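Local coordinates for intimin adherence protein (Escherichia coli O157:H7, PDB 3NCX), which probably mediates intimate attachment of the bacterium to host cells by binding the translocated receptor Tir through its C-terminal region, at residues N70-K78 / S88-M97; L116-L124 / I146-S154. The protein carries 1 engineered substitution. One frame throughout, in Å; residues are numbered along the deposited sequence.

Contact 1 of 2, residues N70-K78 / S88-M97; sequences NGKGSVVIK and SYTIKAPSYM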
loop_
_atom_site.group_PDB
_atom_site.type_symbol
_atom_site.label_atom_id
_atom_site.label_comp_id
_atom_site.label_asym_id
_atom_site.label_seq_id
_atom_site.Cartn_x
_atom_site.Cartn_y
_atom_site.Cartn_z
ATOM N N ASN A 70 4.584 0.724 -5.700
ATOM C CA ASN A 70 4.955 2.044 -6.188
ATOM C C ASN A 70 3.942 2.629 -7.165
ATOM O O ASN A 70 3.811 3.848 -7.278
ATOM C CB ASN A 70 6.342 2.003 -6.835
ATOM C CG ASN A 70 7.428 1.569 -5.867
ATOM O OD1 ASN A 70 7.406 1.923 -4.686
ATOM N ND2 ASN A 70 8.387 0.796 -6.364
ATOM N N GLY A 71 3.227 1.760 -7.871
ATOM C CA GLY A 71 2.289 2.211 -8.881
ATOM C C GLY A 71 1.165 1.238 -9.168
ATOM O O GLY A 71 1.319 0.026 -9.019
ATOM N N LYS A 72 0.027 1.781 -9.588
ATOM C CA LYS A 72 -1.141 0.980 -9.923
ATOM C C LYS A 72 -0.872 0.143 -11.170
ATOM O O LYS A 72 -0.610 0.683 -12.245
ATOM C CB LYS A 72 -2.345 1.894 -10.156
ATOM C CG LYS A 72 -3.684 1.178 -10.273
ATOM C CD LYS A 72 -4.768 2.148 -10.729
ATOM C CE LYS A 72 -6.161 1.609 -10.455
ATOM N NZ LYS A 72 -6.420 0.329 -11.160
ATOM N N GLY A 73 -0.935 -1.177 -11.022
ATOM C CA GLY A 73 -0.727 -2.077 -12.142
ATOM C C GLY A 73 -0.321 -3.478 -11.725
ATOM O O GLY A 73 -0.127 -3.752 -10.540
ATOM N N SER A 74 -0.194 -4.367 -12.706
ATOM C CA SER A 74 0.204 -5.747 -12.451
ATOM C C SER A 74 1.673 -5.956 -12.799
ATOM O O SER A 74 2.146 -5.486 -13.834
ATOM C CB SER A 74 -0.660 -6.715 -13.262
ATOM O OG SER A 74 -2.040 -6.460 -13.071
ATOM N N VAL A 75 2.391 -6.668 -11.937
ATOM C CA VAL A 75 3.812 -6.911 -12.153
ATOM C C VAL A 75 4.224 -8.292 -11.653
ATOM O O VAL A 75 3.597 -8.852 -10.753
ATOM C CB VAL A 75 4.675 -5.840 -11.457
ATOM C CG1 VAL A 75 4.540 -5.956 -9.945
ATOM C CG2 VAL A 75 6.132 -5.966 -11.878
ATOM N N VAL A 76 5.284 -8.838 -12.244
ATOM C CA VAL A 76 5.794 -10.144 -11.847
ATOM C C VAL A 76 7.039 -10.016 -10.977
ATOM O O VAL A 76 7.956 -9.256 -11.294
ATOM C CB VAL A 76 6.124 -11.021 -13.070
ATOM C CG1 VAL A 76 6.966 -12.221 -12.656
ATOM C CG2 VAL A 76 4.847 -11.466 -13.764
ATOM N N ILE A 77 7.059 -10.763 -9.878
ATOM C CA ILE A 77 8.213 -10.805 -8.991
ATOM C C ILE A 77 8.843 -12.191 -9.025
ATOM O O ILE A 77 8.149 -13.198 -8.896
ATOM C CB ILE A 77 7.821 -10.466 -7.546
ATOM C CG1 ILE A 77 7.189 -9.074 -7.487
ATOM C CG2 ILE A 77 9.034 -10.558 -6.625
ATOM C CD1 ILE A 77 6.697 -8.685 -6.115
ATOM N N LYS A 78 10.159 -12.237 -9.205
ATOM C CA LYS A 78 10.864 -13.511 -9.300
ATOM C C LYS A 78 11.824 -13.743 -8.138
ATOM O O LYS A 78 12.566 -12.845 -7.738
ATOM C CB LYS A 78 11.615 -13.613 -10.630
ATOM C CG LYS A 78 10.715 -13.793 -11.843
ATOM C CD LYS A 78 11.529 -13.981 -13.113
ATOM C CE LYS A 78 10.629 -14.234 -14.311
ATOM N NZ LYS A 78 11.391 -14.283 -15.587
ATOM N N SER A 88 8.143 -17.538 -10.277
ATOM C CA SER A 88 7.434 -16.274 -10.450
ATOM C C SER A 88 6.238 -16.134 -9.511
ATOM O O SER A 88 5.512 -17.095 -9.263
ATOM C CB SER A 88 6.967 -16.113 -11.899
ATOM O OG SER A 88 8.064 -16.009 -12.786
ATOM N N TYR A 89 6.051 -14.922 -8.996
ATOM C CA TYR A 89 4.865 -14.566 -8.224
ATOM C C TYR A 89 4.265 -13.288 -8.803
ATOM O O TYR A 89 4.912 -12.244 -8.808
ATOM C CB TYR A 89 5.211 -14.363 -6.748
ATOM C CG TYR A 89 4.102 -13.715 -5.949
ATOM C CD1 TYR A 89 4.040 -12.335 -5.807
ATOM C CD2 TYR A 89 3.113 -14.479 -5.343
ATOM C CE1 TYR A 89 3.027 -11.734 -5.084
ATOM C CE2 TYR A 89 2.095 -13.887 -4.616
ATOM C CZ TYR A 89 2.057 -12.514 -4.489
ATOM O OH TYR A 89 1.047 -11.916 -3.769
ATOM N N THR A 90 3.031 -13.369 -9.289
ATOM C CA THR A 90 2.419 -12.242 -9.989
ATOM C C THR A 90 1.579 -11.337 -9.089
ATOM O O THR A 90 0.827 -11.808 -8.236
ATOM C CB THR A 90 1.557 -12.714 -11.175
ATOM O OG1 THR A 90 0.541 -13.606 -10.704
ATOM C CG2 THR A 90 2.416 -13.433 -12.199
ATOM N N ILE A 91 1.717 -10.031 -9.295
ATOM C CA ILE A 91 0.936 -9.044 -8.565
ATOM C C ILE A 91 -0.225 -8.561 -9.422
ATOM O O ILE A 91 -0.022 -7.885 -10.428
ATOM C CB ILE A 91 1.786 -7.816 -8.183
ATOM C CG1 ILE A 91 3.054 -8.237 -7.438
ATOM C CG2 ILE A 91 0.971 -6.855 -7.335
ATOM C CD1 ILE A 91 2.816 -8.603 -5.992
ATOM N N LYS A 92 -1.444 -8.913 -9.028
ATOM C CA LYS A 92 -2.628 -8.429 -9.727
ATOM C C LYS A 92 -2.870 -6.959 -9.405
ATOM O O LYS A 92 -2.785 -6.548 -8.247
ATOM C CB LYS A 92 -3.855 -9.269 -9.360
ATOM C CG LYS A 92 -3.889 -10.632 -10.033
ATOM C CD LYS A 92 -4.153 -10.493 -11.527
ATOM C CE LYS A 92 -3.962 -11.814 -12.252
ATOM N NZ LYS A 92 -2.540 -12.252 -12.220
ATOM N N ALA A 93 -3.157 -6.168 -10.435
ATOM C CA ALA A 93 -3.443 -4.751 -10.249
ATOM C C ALA A 93 -4.658 -4.576 -9.345
ATOM O O ALA A 93 -5.602 -5.363 -9.408
ATOM C CB ALA A 93 -3.674 -4.073 -11.585
ATOM N N PRO A 94 -4.635 -3.540 -8.498
ATOM C CA PRO A 94 -5.707 -3.293 -7.531
ATOM C C PRO A 94 -6.941 -2.681 -8.180
ATOM O O PRO A 94 -6.853 -2.134 -9.278
ATOM C CB PRO A 94 -5.074 -2.278 -6.579
ATOM C CG PRO A 94 -4.136 -1.517 -7.441
ATOM C CD PRO A 94 -3.569 -2.527 -8.407
ATOM N N SER A 95 -8.082 -2.780 -7.504
ATOM C CA SER A 95 -9.278 -2.073 -7.938
ATOM C C SER A 95 -9.008 -0.577 -7.851
ATOM O O SER A 95 -9.397 0.188 -8.731
ATOM C CB SER A 95 -10.479 -2.450 -7.069
ATOM O OG SER A 95 -10.233 -2.171 -5.703
ATOM N N TYR A 96 -8.330 -0.170 -6.782
ATOM C CA TYR A 96 -7.870 1.208 -6.643
ATOM C C TYR A 96 -6.671 1.298 -5.705
ATOM O O TYR A 96 -6.452 0.418 -4.871
ATOM C CB TYR A 96 -8.997 2.127 -6.159
ATOM C CG TYR A 96 -9.430 1.910 -4.724
ATOM C CD1 TYR A 96 -8.671 2.396 -3.664
ATOM C CD2 TYR A 96 -10.613 1.243 -4.429
ATOM C CE1 TYR A 96 -9.070 2.206 -2.351
ATOM C CE2 TYR A 96 -11.020 1.052 -3.120
ATOM C CZ TYR A 96 -10.246 1.536 -2.086
ATOM O OH TYR A 96 -10.650 1.345 -0.783
ATOM N N MET A 97 -5.893 2.365 -5.852
ATOM C CA MET A 97 -4.752 2.604 -4.983
ATOM C C MET A 97 -4.790 4.025 -4.439
ATOM O O MET A 97 -5.131 4.964 -5.157
ATOM C CB MET A 97 -3.441 2.362 -5.731
ATOM C CG MET A 97 -2.206 2.546 -4.870
ATOM S SD MET A 97 -0.691 2.589 -5.839
ATOM C CE MET A 97 -0.986 4.033 -6.857
HETATM O O HOH W 1 -9.289 -0.189 -11.614
#

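Contact 2 of 2, residues L116-L124 / I146-S154; sequences LLPSTQTVL and ITAWIKQTS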
loop_
_atom_site.group_PDB
_atom_site.type_symbol
_atom_site.label_atom_id
_atom_site.label_comp_id
_atom_site.label_asym_id
_atom_site.label_seq_id
_atom_site.Cartn_x
_atom_site.Cartn_y
_atom_site.Cartn_z
ATOM N N LEU A 116 -10.481 13.253 -7.768
ATOM C CA LEU A 116 -10.490 11.829 -7.455
ATOM C C LEU A 116 -10.315 11.586 -5.958
ATOM O O LEU A 116 -9.710 10.595 -5.546
ATOM C CB LEU A 116 -9.407 11.087 -8.243
ATOM C CG LEU A 116 -9.631 10.986 -9.752
ATOM C CD1 LEU A 116 -8.579 10.088 -10.388
ATOM C CD2 LEU A 116 -11.031 10.467 -10.046
ATOM N N LEU A 117 -10.844 12.497 -5.151
ATOM C CA LEU A 117 -10.841 12.330 -3.704
ATOM C C LEU A 117 -11.688 11.119 -3.331
ATOM O O LEU A 117 -12.634 10.782 -4.042
ATOM C CB LEU A 117 -11.392 13.582 -3.022
ATOM C CG LEU A 117 -10.655 14.894 -3.294
ATOM C CD1 LEU A 117 -11.400 16.060 -2.663
ATOM C CD2 LEU A 117 -9.220 14.829 -2.789
ATOM N N PRO A 118 -11.351 10.459 -2.214
ATOM C CA PRO A 118 -12.117 9.285 -1.782
ATOM C C PRO A 118 -13.607 9.597 -1.691
ATOM O O PRO A 118 -13.991 10.612 -1.113
ATOM C CB PRO A 118 -11.534 8.967 -0.396
ATOM C CG PRO A 118 -10.756 10.183 0.003
ATOM C CD PRO A 118 -10.273 10.791 -1.270
ATOM N N SER A 119 -14.431 8.730 -2.269
ATOM C CA SER A 119 -15.870 8.963 -2.336
ATOM C C SER A 119 -16.532 8.896 -0.963
ATOM O O SER A 119 -17.494 9.615 -0.697
ATOM C CB SER A 119 -16.529 7.962 -3.288
ATOM O OG SER A 119 -16.365 6.632 -2.825
ATOM N N THR A 120 -16.019 8.025 -0.099
ATOM C CA THR A 120 -16.551 7.872 1.252
ATOM C C THR A 120 -15.444 7.556 2.250
ATOM O O THR A 120 -14.288 7.373 1.874
ATOM C CB THR A 120 -17.618 6.759 1.329
ATOM O OG1 THR A 120 -17.094 5.547 0.772
ATOM C CG2 THR A 120 -18.871 7.160 0.567
ATOM N N GLN A 121 -15.809 7.497 3.526
ATOM C CA GLN A 121 -14.857 7.173 4.580
ATOM C C GLN A 121 -14.394 5.725 4.467
ATOM O O GLN A 121 -13.280 5.383 4.861
ATOM C CB GLN A 121 -15.479 7.419 5.954
ATOM C CG GLN A 121 -14.624 6.934 7.110
ATOM C CD GLN A 121 -15.244 7.232 8.458
ATOM O OE1 GLN A 121 -15.656 8.360 8.731
ATOM N NE2 GLN A 121 -15.318 6.218 9.311
ATOM N N THR A 122 -15.261 4.878 3.923
ATOM C CA THR A 122 -14.956 3.464 3.759
ATOM C C THR A 122 -13.804 3.259 2.778
ATOM O O THR A 122 -12.970 2.370 2.964
ATOM C CB THR A 122 -16.191 2.675 3.288
ATOM O OG1 THR A 122 -17.217 2.754 4.285
ATOM C CG2 THR A 122 -15.838 1.218 3.057
ATOM N N VAL A 123 -13.756 4.082 1.738
ATOM C CA VAL A 123 -12.671 4.002 0.769
ATOM C C VAL A 123 -11.327 4.067 1.486
ATOM O O VAL A 123 -10.374 3.389 1.106
ATOM C CB VAL A 123 -12.753 5.132 -0.270
ATOM C CG1 VAL A 123 -11.617 5.013 -1.273
ATOM C CG2 VAL A 123 -14.097 5.102 -0.980
ATOM N N LEU A 124 -11.268 4.876 2.539
ATOM C CA LEU A 124 -10.035 5.068 3.296
ATOM C C LEU A 124 -9.898 4.084 4.456
ATOM O O LEU A 124 -8.819 3.541 4.693
ATOM C CB LEU A 124 -9.950 6.504 3.817
ATOM C CG LEU A 124 -9.827 7.606 2.762
ATOM C CD1 LEU A 124 -10.000 8.978 3.395
ATOM C CD2 LEU A 124 -8.492 7.508 2.043
ATOM N N ILE A 146 -2.099 11.369 9.624
ATOM C CA ILE A 146 -2.369 11.647 8.220
ATOM C C ILE A 146 -3.864 11.849 8.001
ATOM O O ILE A 146 -4.582 10.916 7.635
ATOM C CB ILE A 146 -1.867 10.518 7.296
ATOM C CG1 ILE A 146 -0.381 10.248 7.531
ATOM C CG2 ILE A 146 -2.109 10.879 5.837
ATOM C CD1 ILE A 146 0.187 9.177 6.628
ATOM N N THR A 147 -4.329 13.072 8.239
ATOM C CA THR A 147 -5.728 13.414 8.020
ATOM C C THR A 147 -5.986 13.570 6.526
ATOM O O THR A 147 -5.255 14.279 5.832
ATOM C CB THR A 147 -6.117 14.718 8.753
ATOM O OG1 THR A 147 -5.917 14.557 10.163
ATOM C CG2 THR A 147 -7.572 15.060 8.495
ATOM N N ALA A 148 -7.024 12.902 6.033
ATOM C CA ALA A 148 -7.331 12.918 4.607
ATOM C C ALA A 148 -8.724 13.474 4.320
ATOM O O ALA A 148 -9.678 13.188 5.042
ATOM C CB ALA A 148 -7.189 11.518 4.025
ATOM N N TRP A 149 -8.835 14.270 3.260
ATOM C CA TRP A 149 -10.128 14.800 2.841
ATOM C C TRP A 149 -11.032 13.689 2.323
ATOM O O TRP A 149 -10.572 12.763 1.658
ATOM C CB TRP A 149 -9.961 15.854 1.740
ATOM C CG TRP A 149 -9.447 17.183 2.208
ATOM C CD1 TRP A 149 -8.238 17.747 1.909
ATOM C CD2 TRP A 149 -10.130 18.123 3.046
ATOM N NE1 TRP A 149 -8.127 18.976 2.512
ATOM C CE2 TRP A 149 -9.274 19.231 3.217
ATOM C CE3 TRP A 149 -11.382 18.133 3.671
ATOM C CZ2 TRP A 149 -9.628 20.338 3.989
ATOM C CZ3 TRP A 149 -11.732 19.234 4.435
ATOM C CH2 TRP A 149 -10.858 20.320 4.587
ATOM N N ILE A 150 -12.319 13.780 2.638
ATOM C CA ILE A 150 -13.324 12.937 2.006
ATOM C C ILE A 150 -14.117 13.823 1.054
ATOM O O ILE A 150 -14.334 14.999 1.344
ATOM C CB ILE A 150 -14.281 12.288 3.036
ATOM C CG1 ILE A 150 -13.631 11.071 3.697
ATOM C CG2 ILE A 150 -15.572 11.845 2.366
ATOM C CD1 ILE A 150 -12.478 11.397 4.606
ATOM N N LYS A 151 -14.529 13.277 -0.086
ATOM C CA LYS A 151 -15.326 14.047 -1.035
ATOM C C LYS A 151 -16.600 14.555 -0.369
ATOM O O LYS A 151 -17.424 13.767 0.100
ATOM C CB LYS A 151 -15.666 13.216 -2.271
ATOM C CG LYS A 151 -16.472 13.977 -3.313
ATOM C CD LYS A 151 -16.621 13.179 -4.597
ATOM C CE LYS A 151 -17.472 13.927 -5.609
ATOM N NZ LYS A 151 -16.916 15.276 -5.910
ATOM N N GLN A 152 -16.754 15.874 -0.327
ATOM C CA GLN A 152 -17.863 16.500 0.384
ATOM C C GLN A 152 -19.214 16.223 -0.269
ATOM O O GLN A 152 -19.348 16.274 -1.492
ATOM C CB GLN A 152 -17.638 18.011 0.519
ATOM C CG GLN A 152 -17.570 18.760 -0.804
ATOM C CD GLN A 152 -17.357 20.253 -0.621
ATOM O OE1 GLN A 152 -17.405 21.021 -1.581
ATOM N NE2 GLN A 152 -17.120 20.670 0.618
ATOM N N THR A 153 -20.211 15.933 0.560
ATOM C CA THR A 153 -21.565 15.691 0.079
ATOM C C THR A 153 -22.173 16.974 -0.480
ATOM O O THR A 153 -21.552 18.037 -0.441
ATOM C CB THR A 153 -22.481 15.161 1.200
ATOM O OG1 THR A 153 -22.793 16.224 2.110
ATOM C CG2 THR A 153 -21.803 14.028 1.953
ATOM N N SER A 154 -23.391 16.865 -0.996
ATOM C CA SER A 154 -24.095 18.017 -1.546
ATOM C C SER A 154 -24.369 19.063 -0.471
ATOM O O SER A 154 -24.167 20.259 -0.690
ATOM C CB SER A 154 -25.402 17.572 -2.203
ATOM O OG SER A 154 -26.137 16.723 -1.339
#

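Contact 1 of 2, residues N70-K78 / S88-M97
Val75 and Ile77 pair with Ile91 and Tyr89 in an antiparallel beta hairpin of the bacterial Ig-like domain, formed by strands 75-81 and 86-91. Both are hydrogen-bonded pairs, each joined by two backbone bonds; in one of them Ile91 N reaches Val75 O at 2.7 Å, nearly along the C=O axis. The tightly packed part lies on the face that carries these four side chains. Val75 and Ile91 lie side by side and point the same way, with Val75 CG1 3.7 Å from Ile91 CG1. From there Ile91 bends at its second torsion (chi2 -77°), and its CD1 comes within 3.9 Å of Ile77 CD1. Leu40 and Phe38 of strand 37-43, together with Trp32, close over this apolar layer, so the hairpin packs against another sheet of the domain as in a beta sandwich.

The reverse face is looser and more open to solvent. There Val76 CG2 meets the methyl Thr90 CG2 at 3.5 Å, while Ser88 OG lies alongside the extended chain of Lys78.

Past the strands the two chains stay together as loops, and side chains replace the regular backbone ladder. Ser74 OG accepts the N-H of Ala93 at 2.9 Å. On the inner side, the CE methyl of Met97 approaches the backbone N of Lys72. The Lys72 side chain instead runs across the Pro94 ring, CG against CG, in an exposed setting. It is extended as far as CE and then turns (chi4 -60°), which brings NZ to 3.1 Å from Pro94 O, tilted 26° from the carbonyl plane. A water completes this end: it accepts from Lys72 NZ at 3.0 Å and donates to Ser95 O at 2.9 Å.

Contact 2 of 2, residues L116-L124 / I146-S154
Pro118 O accepts the backbone N-H of Lys151 at 2.9 Å in a nearly straight bond, with an N-H...O angle of 166°. It is the one hydrogen bond between the two segments, and it ties the loop leading into helix 121-131 to the chain just beyond strand 147-149. Two carbon atoms also lie near this oxygen: Lys151 CB lies 3.3 Å from Pro118 O, and Ile150 CG2 lies 4.0 Å from it. Lys151 starts toward the loop, but with CG anti to the backbone N (chi1 -179°) its chain leads away from the contact and passes Tyr106 of helix 106-112. The carbonyl O of Trp149 faces the Pro118 ring, with CG and CD the ring atoms nearest to it.

The apolar part is centred on Ile150. Its CG1 lies 4.2 Å from Gln121 CA, where the loop leads into the helix. The side chains of Ile150 and Leu124 slide past each other in opposite directions, and Ile150 CD1 ends 3.7 Å from Leu124 CD1. That same leucine methyl also rests on Ala148 CB, at 3.8 Å, so a single branch of Leu124 bridges two alternate residues of the strand side. Tyr165 and Val186, from strands 161-166 and 184-188, extend this buried layer.

Trp149 turns its indole away from the loop. Its NE1 is hydrogen-bonded to Ala104 O, its ring meets Tyr106 edge-to-face, and it also touches Ala109, so the indole packs on helix 106-112 while Ala148 and Ile150 meet Leu124 of helix 121-131. Such packing of helices against a small antiparallel sheet, here 147-149, 161-166 and 172-177, is consistent with the C-type lectin-like fold of the intimin C-terminal domain.

In the fold
The two contacts follow one another along the chain, with contact 1 closing before contact 2 opens, and their centres are about 24 Å apart. Contact 1 begins in the Ig-like hairpin, and its later segment runs on into strand 97-103, whereas contact 2 lies within the lectin-like part. They nevertheless touch: Tyr96, near the end of segment 88-97, places its OH 2.8 Å from Val123 O on helix 121-131, a probable hydrogen bond. This polar link would join the chain that follows the hairpin to the helix whose Leu124 packs on strand 147-149. Contact 1 is also the more central, about 11 Å from the centre of the chain against about 17 Å for contact 2, measured between centres.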